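Ornithine carbamoyltransferase, anabolic (Campylobacter jejuni subsp. jejuni, PDB 3TPF) catalyses the reversible transfer of the carbamoyl group from carbamoyl phosphate to L-ornithine, giving L-citrulline and phosphate in arginine biosynthesis. Local coordinates at residues 3-8 and 128-133; 15-20 and 167-172; 115-120 and 298-303; 132-137 and 290-295. All blocks are in the same frame, centred on the assembly; numbering follows the deposited sequence.

Interaction 1 (3-8 and 128-133); sequences KHFLTL and QVLGDL
Phe5 and Leu130 approach from opposite directions: the ring reaches out from the N-terminal segment while the leucine comes the other way from the helix, and Phe5 CZ lies 3.9 Å from Leu130 CD1. The methyl stands obliquely to the ring. The phenyl gets this far because its CG lies anti to the backbone N (chi1 -172°), which stretches the side chain out from an extended backbone. Leu130 answers with a different shape, its CG anti to the carbonyl carbon and its CD1 extending the chain outward (chi2 175°), which brings that methyl to the ring. A second apolar pair lies beside the first. Leu8 CD1 touches Val129 CG1 at 4.0 Å, the two side chains passing at a slant, and this valine branch is the one anti to its own backbone N. Leu8 and Leu130 have the nearest backbones, with CA atoms 8.8 Å apart. Helix 126-138 thus receives the N-terminal segment on its flank, and the same helix bears Gln128, predicted to bind carbamoyl phosphate. Around the pair, Phe5 also packs on Leu296 and Leu300 of helix 279-302, and Leu8 on Ile16 and Thr165. No hydrogen bond crosses between 3-8 and 128-133, and all four touching residues are buried, so the contact depends on hydrophobic burial and shape, without the directional demands of polar partners.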
loop_
_atom_site.group_PDB
_atom_site.type_symbol
_atom_site.label_atom_id
_atom_site.label_comp_id
_atom_site.label_asym_id
_atom_site.label_seq_id
_atom_site.Cartn_x
_atom_site.Cartn_y
_atom_site.Cartn_z
ATOM N N LYS B 3 23.288 -3.855 15.920
ATOM C CA LYS B 3 22.438 -4.957 16.283
ATOM C C LYS B 3 21.095 -4.971 15.474
ATOM O O LYS B 3 20.420 -3.968 15.355
ATOM C CB LYS B 3 22.239 -4.975 17.796
ATOM C CG LYS B 3 23.499 -5.488 18.528
ATOM C CD LYS B 3 23.391 -6.909 19.128
ATOM C CE LYS B 3 23.322 -6.919 20.656
ATOM N NZ LYS B 3 22.570 -8.099 21.173
ATOM N N HIS B 4 20.805 -6.135 14.905
ATOM C CA HIS B 4 19.508 -6.532 14.419
ATOM C C HIS B 4 18.627 -7.208 15.500
ATOM O O HIS B 4 19.089 -7.594 16.558
ATOM C CB HIS B 4 19.703 -7.534 13.308
ATOM C CG HIS B 4 20.612 -7.053 12.246
ATOM N ND1 HIS B 4 20.206 -6.143 11.315
ATOM C CD2 HIS B 4 21.903 -7.332 11.953
ATOM C CE1 HIS B 4 21.213 -5.859 10.501
ATOM N NE2 HIS B 4 22.242 -6.597 10.841
ATOM N N PHE B 5 17.364 -7.425 15.188
ATOM C CA PHE B 5 16.443 -8.112 16.098
ATOM C C PHE B 5 15.815 -9.346 15.348
ATOM O O PHE B 5 14.733 -9.320 14.859
ATOM C CB PHE B 5 15.387 -7.135 16.602
ATOM C CG PHE B 5 14.541 -7.717 17.680
ATOM C CD1 PHE B 5 14.926 -7.645 19.028
ATOM C CD2 PHE B 5 13.416 -8.393 17.378
ATOM C CE1 PHE B 5 14.196 -8.244 20.037
ATOM C CE2 PHE B 5 12.680 -9.016 18.361
ATOM C CZ PHE B 5 13.080 -8.972 19.701
ATOM N N LEU B 6 16.552 -10.388 15.200
ATOM C CA LEU B 6 16.117 -11.575 14.446
ATOM C C LEU B 6 15.596 -12.667 15.335
ATOM O O LEU B 6 14.905 -13.554 14.886
ATOM C CB LEU B 6 17.308 -12.147 13.651
ATOM C CG LEU B 6 18.023 -11.103 12.734
ATOM C CD1 LEU B 6 19.094 -11.698 11.852
ATOM C CD2 LEU B 6 17.029 -10.387 11.852
ATOM N N THR B 7 16.065 -12.686 16.568
ATOM C CA THR B 7 15.625 -13.633 17.589
ATOM C C THR B 7 15.963 -13.144 18.996
ATOM O O THR B 7 16.990 -12.516 19.217
ATOM C CB THR B 7 16.279 -15.022 17.430
ATOM O OG1 THR B 7 15.945 -15.821 18.578
ATOM C CG2 THR B 7 17.771 -14.888 17.314
ATOM N N LEU B 8 15.146 -13.493 19.962
ATOM C CA LEU B 8 15.472 -13.086 21.310
ATOM C C LEU B 8 16.746 -13.748 21.849
ATOM O O LEU B 8 17.298 -13.355 22.893
ATOM C CB LEU B 8 14.290 -13.371 22.219
ATOM C CG LEU B 8 13.160 -12.381 21.913
ATOM C CD1 LEU B 8 11.822 -12.745 22.506
ATOM C CD2 LEU B 8 13.681 -11.056 22.412
ATOM N N GLN B 128 6.177 -11.443 18.603
ATOM C CA GLN B 128 4.995 -12.013 19.237
ATOM C C GLN B 128 5.244 -12.359 20.725
ATOM O O GLN B 128 4.447 -12.075 21.629
ATOM C CB GLN B 128 4.518 -13.244 18.447
ATOM C CG GLN B 128 3.251 -13.832 19.011
ATOM C CD GLN B 128 1.991 -12.915 18.912
ATOM O OE1 GLN B 128 1.826 -12.170 17.932
ATOM N NE2 GLN B 128 1.066 -13.032 19.909
ATOM N N VAL B 129 6.350 -13.044 20.957
ATOM C CA VAL B 129 6.674 -13.419 22.329
ATOM C C VAL B 129 6.852 -12.183 23.130
ATOM O O VAL B 129 6.407 -12.143 24.247
ATOM C CB VAL B 129 7.835 -14.327 22.347
ATOM C CG1 VAL B 129 8.412 -14.436 23.734
ATOM C CG2 VAL B 129 7.421 -15.646 21.699
ATOM N N LEU B 130 7.396 -11.115 22.569
ATOM C CA LEU B 130 7.540 -9.890 23.403
ATOM C C LEU B 130 6.186 -9.411 23.813
ATOM O O LEU B 130 5.977 -8.940 24.923
ATOM C CB LEU B 130 8.228 -8.766 22.670
ATOM C CG LEU B 130 9.731 -8.708 22.680
ATOM C CD1 LEU B 130 10.134 -7.605 21.803
ATOM C CD2 LEU B 130 10.306 -8.490 24.035
ATOM N N GLY B 131 5.233 -9.509 22.897
ATOM C CA GLY B 131 3.855 -9.011 23.186
ATOM C C GLY B 131 3.069 -9.847 24.197
ATOM O O GLY B 131 2.392 -9.348 25.083
ATOM N N ASP B 132 3.266 -11.144 24.080
ATOM C CA ASP B 132 2.798 -12.100 25.059
ATOM C C ASP B 132 3.345 -11.741 26.448
ATOM O O ASP B 132 2.600 -11.590 27.403
ATOM C CB ASP B 132 3.214 -13.526 24.656
ATOM C CG ASP B 132 2.433 -14.040 23.456
ATOM O OD1 ASP B 132 1.556 -13.291 22.922
ATOM O OD2 ASP B 132 2.590 -15.257 23.094
ATOM N N LEU B 133 4.620 -11.531 26.520
ATOM C CA LEU B 133 5.291 -11.118 27.779
ATOM C C LEU B 133 4.689 -9.873 28.373
ATOM O O LEU B 133 4.320 -9.818 29.548
ATOM C CB LEU B 133 6.747 -10.837 27.484
ATOM C CG LEU B 133 7.792 -11.364 28.421
ATOM C CD1 LEU B 133 7.452 -12.738 28.938
ATOM C CD2 LEU B 133 9.059 -11.469 27.596
#

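Interaction 2 (15-20 and 167-172); sequences EILSLV and AILGFE
Ile16 overlaps both Ile168 and Leu169, two successive residues at the C-terminal end of helix 157-169. That helix is the connection of a beta-alpha-beta crossover between parallel strands 148-152 and 172-176 in the Rossmann-like ornithine-binding domain, whereas Ile16 belongs to helix 13-28 near the N-terminus; the contact joins the carbamoyl-phosphate and ornithine-binding family regions. The branching of Ile16 lets it serve two neighbours at once. Its CG1 arm, anti to the carbonyl carbon (chi1 -75°), carries CD1 to within 4.0 Å of Ile168 CG2, and the two isoleucines cross nearly at a right angle. Its other branch, CG2, turns to Leu169 and comes 4.1 Å from Leu169 CD2. The backbones are closest here as well, Ile16 CA lying 8.2 Å from Leu169 CA. Leu17 sits at the more open margin of the contact, yet its CG and CD2 still reach Leu169 CD2. Beyond Leu169 the chain leaves the helix through Gly170, whose positive phi of 94° would push a CB against the carbonyl oxygen of Leu169; glycine suits this position for that reason. The chain can then swing into strand 172-176. Leu133 of helix 126-138 packs against Ile16, Leu169 and Phe171, extending the apolar core. Besides meeting Ile16 CG2, Leu169 CD2 lies 3.7 Å from Leu17 CG and the same distance from Leu17 CD2.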
loop_
_atom_site.group_PDB
_atom_site.type_symbol
_atom_site.label_atom_id
_atom_site.label_comp_id
_atom_site.label_asym_id
_atom_site.label_seq_id
_atom_site.Cartn_x
_atom_site.Cartn_y
_atom_site.Cartn_z
ATOM N N GLU B 15 17.929 -6.803 28.823
ATOM C CA GLU B 15 17.480 -6.176 27.627
ATOM C C GLU B 15 15.985 -6.465 27.337
ATOM O O GLU B 15 15.252 -5.577 26.944
ATOM C CB GLU B 15 18.378 -6.568 26.454
ATOM C CG GLU B 15 19.693 -5.805 26.493
ATOM C CD GLU B 15 20.728 -6.295 25.497
ATOM O OE1 GLU B 15 20.859 -7.534 25.311
ATOM O OE2 GLU B 15 21.407 -5.424 24.900
ATOM N N ILE B 16 15.573 -7.716 27.430
ATOM C CA ILE B 16 14.199 -8.079 27.037
ATOM C C ILE B 16 13.260 -7.409 28.031
ATOM O O ILE B 16 12.276 -6.818 27.660
ATOM C CB ILE B 16 13.941 -9.583 27.067
ATOM C CG1 ILE B 16 14.596 -10.232 25.871
ATOM C CG2 ILE B 16 12.467 -9.892 27.092
ATOM C CD1 ILE B 16 15.133 -11.635 26.162
ATOM N N LEU B 17 13.587 -7.489 29.305
ATOM C CA LEU B 17 12.716 -6.918 30.314
ATOM C C LEU B 17 12.607 -5.385 30.156
ATOM O O LEU B 17 11.562 -4.780 30.440
ATOM C CB LEU B 17 13.139 -7.269 31.765
ATOM C CG LEU B 17 12.846 -8.710 32.237
ATOM C CD1 LEU B 17 13.367 -8.908 33.644
ATOM C CD2 LEU B 17 11.381 -9.101 32.086
ATOM N N SER B 18 13.650 -4.760 29.661
ATOM C CA SER B 18 13.592 -3.327 29.557
ATOM C C SER B 18 12.755 -2.929 28.327
ATOM O O SER B 18 12.222 -1.835 28.293
ATOM C CB SER B 18 14.987 -2.728 29.494
ATOM O OG SER B 18 15.281 -2.588 28.122
ATOM N N LEU B 19 12.695 -3.797 27.331
ATOM C CA LEU B 19 11.824 -3.593 26.193
ATOM C C LEU B 19 10.351 -3.623 26.623
ATOM O O LEU B 19 9.533 -2.752 26.319
ATOM C CB LEU B 19 12.048 -4.657 25.133
ATOM C CG LEU B 19 13.217 -4.506 24.126
ATOM C CD1 LEU B 19 13.267 -5.673 23.150
ATOM C CD2 LEU B 19 13.110 -3.174 23.387
ATOM N N VAL B 20 10.020 -4.612 27.410
ATOM C CA VAL B 20 8.701 -4.670 28.002
ATOM C C VAL B 20 8.404 -3.418 28.857
ATOM O O VAL B 20 7.311 -2.868 28.796
ATOM C CB VAL B 20 8.527 -5.936 28.836
ATOM C CG1 VAL B 20 7.325 -5.720 29.721
ATOM C CG2 VAL B 20 8.394 -7.187 27.950
ATOM N N ALA B 167 13.898 -19.487 28.808
ATOM C CA ALA B 167 15.244 -19.881 29.138
ATOM C C ALA B 167 16.061 -18.673 29.577
ATOM O O ALA B 167 16.891 -18.772 30.552
ATOM C CB ALA B 167 15.920 -20.535 27.921
ATOM N N ILE B 168 15.867 -17.568 28.875
ATOM C CA ILE B 168 16.651 -16.372 29.164
ATOM C C ILE B 168 16.149 -15.743 30.434
ATOM O O ILE B 168 16.923 -15.382 31.327
ATOM C CB ILE B 168 16.642 -15.347 28.024
ATOM C CG1 ILE B 168 17.379 -15.906 26.797
ATOM C CG2 ILE B 168 17.347 -14.084 28.474
ATOM C CD1 ILE B 168 17.228 -15.176 25.497
ATOM N N LEU B 169 14.827 -15.683 30.545
ATOM C CA LEU B 169 14.210 -14.876 31.585
ATOM C C LEU B 169 14.210 -15.528 32.939
ATOM O O LEU B 169 14.113 -14.847 33.962
ATOM C CB LEU B 169 12.822 -14.521 31.179
ATOM C CG LEU B 169 12.642 -13.384 30.135
ATOM C CD1 LEU B 169 11.133 -13.305 29.924
ATOM C CD2 LEU B 169 13.143 -12.003 30.549
ATOM N N GLY B 170 14.328 -16.857 32.944
ATOM C CA GLY B 170 14.285 -17.656 34.186
ATOM C C GLY B 170 12.898 -18.207 34.563
ATOM O O GLY B 170 12.630 -18.571 35.720
ATOM N N PHE B 171 12.035 -18.305 33.577
ATOM C CA PHE B 171 10.670 -18.731 33.786
ATOM C C PHE B 171 10.623 -20.212 33.990
ATOM O O PHE B 171 11.579 -20.942 33.728
ATOM C CB PHE B 171 9.793 -18.434 32.553
ATOM C CG PHE B 171 9.351 -17.011 32.423
ATOM C CD1 PHE B 171 9.903 -16.006 33.206
ATOM C CD2 PHE B 171 8.393 -16.676 31.475
ATOM C CE1 PHE B 171 9.501 -14.695 33.037
ATOM C CE2 PHE B 171 7.969 -15.379 31.339
ATOM C CZ PHE B 171 8.519 -14.385 32.123
ATOM N N GLU B 172 9.473 -20.640 34.487
ATOM C CA GLU B 172 9.222 -22.068 34.670
ATOM C C GLU B 172 8.306 -22.405 33.567
ATOM O O GLU B 172 7.210 -21.878 33.512
ATOM C CB GLU B 172 8.569 -22.341 36.003
ATOM C CG GLU B 172 8.168 -23.785 36.205
ATOM C CD GLU B 172 7.641 -24.075 37.617
ATOM O OE1 GLU B 172 7.874 -23.257 38.556
ATOM O OE2 GLU B 172 7.016 -25.143 37.759
#

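Interaction 3 (115-120 and 298-303); sequences PVINAL and CFLDNQ
Asp301 OD1 is gripped by two cations, Arg304 NH2 and Lys37 NZ, and the residue just before it, Leu300, makes the contact by packing on Pro115 and Ile117. Strand 116-118 lies at one border of the four-stranded parallel sheet in the carbamoyl-phosphate domain, next to strand 94-98, and the last turns of helix 279-302 rest against that sheet. The helix thus divides its faces: Asp301 points its CB away from the strand, while Leu300 points toward it. Both cations lie outside the two segments, and they probably steady the aspartate as an anion near the helix C-terminus, where a negative side chain would otherwise be disfavoured by the helix dipole. Pro115 offers a compact apolar ring just before the strand, and its CB approaches Leu300 CB at 4.3 Å. Here the two backbones are also nearest, with Pro115 CA 6.9 Å from Leu300 CA. Ile117 presents its longer arm to the helix: CG1 stands anti to the carbonyl carbon (chi1 -65°), and the leucine meets this arm at a slant. A beta-branched residue suits the strand, and its ethyl arm spans to the helix. Asn118, one residue on, gives its ND2 to Leu6 O and Ser121 OG, linking the strand to neighbouring loops. Among the apolar contacts, Leu300 CD1 lies beside the outer CG1-CD1 end of the isoleucine arm, 3.5 Å from Ile117 CG1 and 3.7 Å from Ile117 CD1.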
loop_
_atom_site.group_PDB
_atom_site.type_symbol
_atom_site.label_atom_id
_atom_site.label_comp_id
_atom_site.label_asym_id
_atom_site.label_seq_id
_atom_site.Cartn_x
_atom_site.Cartn_y
_atom_site.Cartn_z
ATOM N N PRO B 115 18.997 -1.809 10.571
ATOM C CA PRO B 115 18.697 -2.913 11.433
ATOM C C PRO B 115 17.541 -3.621 10.894
ATOM O O PRO B 115 16.608 -2.959 10.554
ATOM C CB PRO B 115 18.275 -2.246 12.698
ATOM C CG PRO B 115 18.860 -0.896 12.699
ATOM C CD PRO B 115 18.945 -0.515 11.280
ATOM N N VAL B 116 17.602 -4.955 10.797
ATOM C CA VAL B 116 16.527 -5.810 10.270
ATOM C C VAL B 116 15.759 -6.463 11.412
ATOM O O VAL B 116 16.375 -6.942 12.320
ATOM C CB VAL B 116 17.129 -6.971 9.480
ATOM C CG1 VAL B 116 16.099 -8.089 9.107
ATOM C CG2 VAL B 116 17.992 -6.409 8.381
ATOM N N ILE B 117 14.408 -6.504 11.336
ATOM C CA ILE B 117 13.537 -7.055 12.413
ATOM C C ILE B 117 12.728 -8.192 11.973
ATOM O O ILE B 117 12.078 -8.130 10.935
ATOM C CB ILE B 117 12.538 -6.042 12.843
ATOM C CG1 ILE B 117 13.232 -4.873 13.484
ATOM C CG2 ILE B 117 11.588 -6.681 13.827
ATOM C CD1 ILE B 117 12.309 -3.756 13.513
ATOM N N ASN B 118 12.833 -9.309 12.667
ATOM C CA ASN B 118 12.214 -10.568 12.197
ATOM C C ASN B 118 10.739 -10.512 12.589
ATOM O O ASN B 118 10.366 -10.841 13.703
ATOM C CB ASN B 118 12.809 -11.771 12.868
ATOM C CG ASN B 118 12.064 -13.122 12.511
ATOM O OD1 ASN B 118 11.132 -13.107 11.684
ATOM N ND2 ASN B 118 12.533 -14.288 13.078
ATOM N N ALA B 119 9.885 -10.108 11.674
ATOM C CA ALA B 119 8.448 -10.064 11.940
ATOM C C ALA B 119 7.838 -11.483 11.926
ATOM O O ALA B 119 6.625 -11.609 12.195
ATOM C CB ALA B 119 7.758 -9.211 10.892
ATOM N N LEU B 120 8.599 -12.500 11.471
ATOM C CA LEU B 120 8.176 -13.883 11.539
ATOM C C LEU B 120 8.929 -14.793 10.543
ATOM O O LEU B 120 9.059 -14.469 9.399
ATOM C CB LEU B 120 6.698 -14.087 11.307
ATOM C CG LEU B 120 6.323 -15.610 11.367
ATOM C CD1 LEU B 120 5.028 -15.766 12.201
ATOM C CD2 LEU B 120 6.171 -16.193 10.025
ATOM N N CYS B 298 12.528 1.851 19.155
ATOM C CA CYS B 298 13.372 2.868 19.817
ATOM C C CYS B 298 14.727 2.283 20.167
ATOM O O CYS B 298 15.771 2.981 20.190
ATOM C CB CYS B 298 12.715 3.513 21.068
ATOM S SG CYS B 298 11.120 4.319 20.678
ATOM N N PHE B 299 14.678 1.033 20.561
ATOM C CA PHE B 299 15.834 0.385 21.114
ATOM C C PHE B 299 16.865 0.204 20.029
ATOM O O PHE B 299 18.024 0.548 20.235
ATOM C CB PHE B 299 15.451 -0.936 21.669
ATOM C CG PHE B 299 16.603 -1.823 21.987
ATOM C CD1 PHE B 299 17.294 -1.690 23.163
ATOM C CD2 PHE B 299 16.978 -2.851 21.119
ATOM C CE1 PHE B 299 18.388 -2.519 23.474
ATOM C CE2 PHE B 299 18.059 -3.716 21.448
ATOM C CZ PHE B 299 18.764 -3.541 22.624
ATOM N N LEU B 300 16.452 -0.345 18.875
ATOM C CA LEU B 300 17.343 -0.531 17.735
ATOM C C LEU B 300 17.865 0.830 17.208
ATOM O O LEU B 300 18.952 0.889 16.635
ATOM C CB LEU B 300 16.686 -1.271 16.571
ATOM C CG LEU B 300 16.272 -2.728 16.768
ATOM C CD1 LEU B 300 15.303 -3.143 15.674
ATOM C CD2 LEU B 300 17.413 -3.715 16.986
ATOM N N ASP B 301 17.121 1.909 17.404
ATOM C CA ASP B 301 17.588 3.227 16.937
ATOM C C ASP B 301 18.824 3.644 17.703
ATOM O O ASP B 301 19.711 4.283 17.162
ATOM C CB ASP B 301 16.503 4.262 17.113
ATOM C CG ASP B 301 16.862 5.588 16.498
ATOM O OD1 ASP B 301 17.097 5.598 15.258
ATOM O OD2 ASP B 301 16.869 6.629 17.215
ATOM N N ASN B 302 18.854 3.303 18.982
ATOM C CA ASN B 302 19.996 3.643 19.896
ATOM C C ASN B 302 21.220 2.730 19.803
ATOM O O ASN B 302 22.243 3.038 20.363
ATOM C CB ASN B 302 19.553 3.665 21.380
ATOM C CG ASN B 302 18.579 4.788 21.700
ATOM O OD1 ASN B 302 18.935 5.737 22.379
ATOM N ND2 ASN B 302 17.341 4.656 21.265
ATOM N N GLN B 303 21.057 1.582 19.175
ATOM C CA GLN B 303 22.110 0.547 19.018
ATOM C C GLN B 303 22.443 0.405 17.524
ATOM O O GLN B 303 22.079 -0.594 16.864
ATOM C CB GLN B 303 21.698 -0.835 19.624
ATOM C CG GLN B 303 21.809 -0.961 21.159
#

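Interaction 4 (132-137 and 290-295); sequences DLFTIK and LYVVKA
Phe134 meets Tyr291 and Val292 in two kinds of contact, one between rings and one between aliphatic groups. The aromatic pair is loose. The ring planes of Phe134 and Tyr291 are inclined by only 22°, but they are slid so far apart that they barely overlap, and the centroids stand 5.9 Å from each other. Tyr291 CB approaches the phenylalanine ring obliquely, 4.4 Å from Phe134 CE1. The aliphatic part is closer: Val292 CG2 comes 3.8 Å from Phe134 CB and 4.1 Å from Phe134 CD1, touching the root of the side chain and one corner of its ring as the two side chains slide past each other in opposite directions. Phe134 CB already points toward helix 279-302, and CG anti to the backbone N (chi1 178°) sends the ring out from its own helix. A large flat residue on one helix thus packs against the small branched valine and the methylene of the tyrosine, and the CA atoms of Phe134 and Val292 are 7.4 Å apart. No hydrogen bond joins the segments; polar ties run to residues outside them: Thr135 OG1 bonds Asn288 ND2, and Lys294 NZ forms a salt bridge with Glu60 OE1. Helices 126-138 and 279-302 are, as in other transcarbamylases, the pair that joins the two domains. Helix 13-28 covers the aromatic side through Ala23 and Lys27, helix 48-60 backs Leu290 and Val293, and Met91 of a neighbouring subunit packs on Leu290.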
loop_
_atom_site.group_PDB
_atom_site.type_symbol
_atom_site.label_atom_id
_atom_site.label_comp_id
_atom_site.label_asym_id
_atom_site.label_seq_id
_atom_site.Cartn_x
_atom_site.Cartn_y
_atom_site.Cartn_z
ATOM N N ASP B 132 3.266 -11.144 24.080
ATOM C CA ASP B 132 2.798 -12.100 25.059
ATOM C C ASP B 132 3.345 -11.741 26.448
ATOM O O ASP B 132 2.600 -11.590 27.403
ATOM C CB ASP B 132 3.214 -13.526 24.656
ATOM C CG ASP B 132 2.433 -14.040 23.456
ATOM O OD1 ASP B 132 1.556 -13.291 22.922
ATOM O OD2 ASP B 132 2.590 -15.257 23.094
ATOM N N LEU B 133 4.620 -11.531 26.520
ATOM C CA LEU B 133 5.291 -11.118 27.779
ATOM C C LEU B 133 4.689 -9.873 28.373
ATOM O O LEU B 133 4.320 -9.818 29.548
ATOM C CB LEU B 133 6.747 -10.837 27.484
ATOM C CG LEU B 133 7.792 -11.364 28.421
ATOM C CD1 LEU B 133 7.452 -12.738 28.938
ATOM C CD2 LEU B 133 9.059 -11.469 27.596
ATOM N N PHE B 134 4.529 -8.871 27.522
ATOM C CA PHE B 134 3.952 -7.568 27.945
ATOM C C PHE B 134 2.639 -7.839 28.619
ATOM O O PHE B 134 2.265 -7.192 29.634
ATOM C CB PHE B 134 3.695 -6.707 26.705
ATOM C CG PHE B 134 3.063 -5.382 26.990
ATOM C CD1 PHE B 134 3.845 -4.285 27.234
ATOM C CD2 PHE B 134 1.713 -5.222 26.971
ATOM C CE1 PHE B 134 3.278 -3.049 27.536
ATOM C CE2 PHE B 134 1.129 -3.987 27.298
ATOM C CZ PHE B 134 1.912 -2.897 27.561
ATOM N N THR B 135 1.928 -8.785 28.011
ATOM C CA THR B 135 0.541 -9.058 28.403
ATOM C C THR B 135 0.461 -9.779 29.733
ATOM O O THR B 135 -0.348 -9.468 30.578
ATOM C CB THR B 135 -0.207 -9.847 27.337
ATOM O OG1 THR B 135 -0.253 -9.060 26.134
ATOM C CG2 THR B 135 -1.593 -10.069 27.831
ATOM N N ILE B 136 1.379 -10.711 29.889
ATOM C CA ILE B 136 1.546 -11.427 31.136
ATOM C C ILE B 136 1.831 -10.463 32.301
ATOM O O ILE B 136 1.272 -10.581 33.377
ATOM C CB ILE B 136 2.691 -12.442 31.044
ATOM C CG1 ILE B 136 2.308 -13.578 30.083
ATOM C CG2 ILE B 136 2.991 -12.979 32.425
ATOM C CD1 ILE B 136 3.475 -14.430 29.703
ATOM N N LYS B 137 2.639 -9.466 32.028
ATOM C CA LYS B 137 2.967 -8.479 33.031
ATOM C C LYS B 137 1.749 -7.618 33.355
ATOM O O LYS B 137 1.484 -7.285 34.497
ATOM C CB LYS B 137 4.154 -7.654 32.547
ATOM C CG LYS B 137 4.687 -6.606 33.490
ATOM C CD LYS B 137 6.155 -6.236 33.157
ATOM C CE LYS B 137 6.774 -5.262 34.214
ATOM N NZ LYS B 137 6.583 -3.774 34.025
ATOM N N LEU B 290 1.664 -3.708 19.388
ATOM C CA LEU B 290 1.969 -2.343 19.037
ATOM C C LEU B 290 3.048 -1.781 19.932
ATOM O O LEU B 290 4.024 -1.247 19.479
ATOM C CB LEU B 290 0.728 -1.476 19.139
ATOM C CG LEU B 290 0.959 0.023 18.878
ATOM C CD1 LEU B 290 1.509 0.032 17.468
ATOM C CD2 LEU B 290 -0.268 0.894 19.013
ATOM N N TYR B 291 2.856 -1.898 21.222
ATOM C CA TYR B 291 3.657 -1.116 22.212
ATOM C C TYR B 291 5.050 -1.678 22.244
ATOM O O TYR B 291 6.021 -1.011 22.501
ATOM C CB TYR B 291 2.998 -1.144 23.584
ATOM C CG TYR B 291 1.572 -0.698 23.493
ATOM C CD1 TYR B 291 1.263 0.620 23.274
ATOM C CD2 TYR B 291 0.519 -1.617 23.548
ATOM C CE1 TYR B 291 -0.045 1.029 23.158
ATOM C CE2 TYR B 291 -0.803 -1.195 23.434
ATOM C CZ TYR B 291 -1.073 0.131 23.255
ATOM O OH TYR B 291 -2.360 0.605 23.131
ATOM N N VAL B 292 5.094 -2.938 21.958
ATOM C CA VAL B 292 6.308 -3.745 22.060
ATOM C C VAL B 292 7.171 -3.493 20.823
ATOM O O VAL B 292 8.357 -3.231 20.908
ATOM C CB VAL B 292 5.901 -5.238 22.313
ATOM C CG1 VAL B 292 6.840 -6.170 21.666
ATOM C CG2 VAL B 292 5.850 -5.522 23.837
ATOM N N VAL B 293 6.540 -3.484 19.667
ATOM C CA VAL B 293 7.263 -3.040 18.467
ATOM C C VAL B 293 7.779 -1.568 18.629
ATOM O O VAL B 293 8.930 -1.257 18.309
ATOM C CB VAL B 293 6.463 -3.225 17.205
ATOM C CG1 VAL B 293 7.154 -2.501 16.031
ATOM C CG2 VAL B 293 6.319 -4.798 16.959
ATOM N N LYS B 294 6.965 -0.705 19.191
ATOM C CA LYS B 294 7.467 0.655 19.511
ATOM C C LYS B 294 8.755 0.671 20.288
ATOM O O LYS B 294 9.756 1.282 19.885
ATOM C CB LYS B 294 6.433 1.433 20.241
ATOM C CG LYS B 294 5.395 2.050 19.324
ATOM C CD LYS B 294 4.181 2.443 20.116
ATOM C CE LYS B 294 3.659 3.879 19.815
ATOM N NZ LYS B 294 2.650 4.323 20.802
ATOM N N ALA B 295 8.770 -0.078 21.379
ATOM C CA ALA B 295 9.967 -0.149 22.251
ATOM C C ALA B 295 11.135 -0.644 21.417
ATOM O O ALA B 295 12.270 -0.123 21.479
ATOM C CB ALA B 295 9.751 -1.077 23.452
#

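In the fold
Helix 126-138 is common to interactions 1 and 4, which also share Asp132 and Leu133, while helix 279-302 serves interactions 3 and 4. Leu130 CB and Val292 CG1 bring interactions 1 and 4 together, and their centres are 10 Å apart. Residues 3-8 run beside strand 116-118, joining interaction 1 to interaction 3 through Phe5 O and Asn118 N, 2.9 Å apart. Leu133 and Ile16 carry the core on to interaction 2, so one apolar body spans both domains. The predicted carbamoyl phosphate site borders it: the side chain of Thr127 is about 4 Å from that of Ile117 and about 5 Å from that of Val292 (nearest atoms).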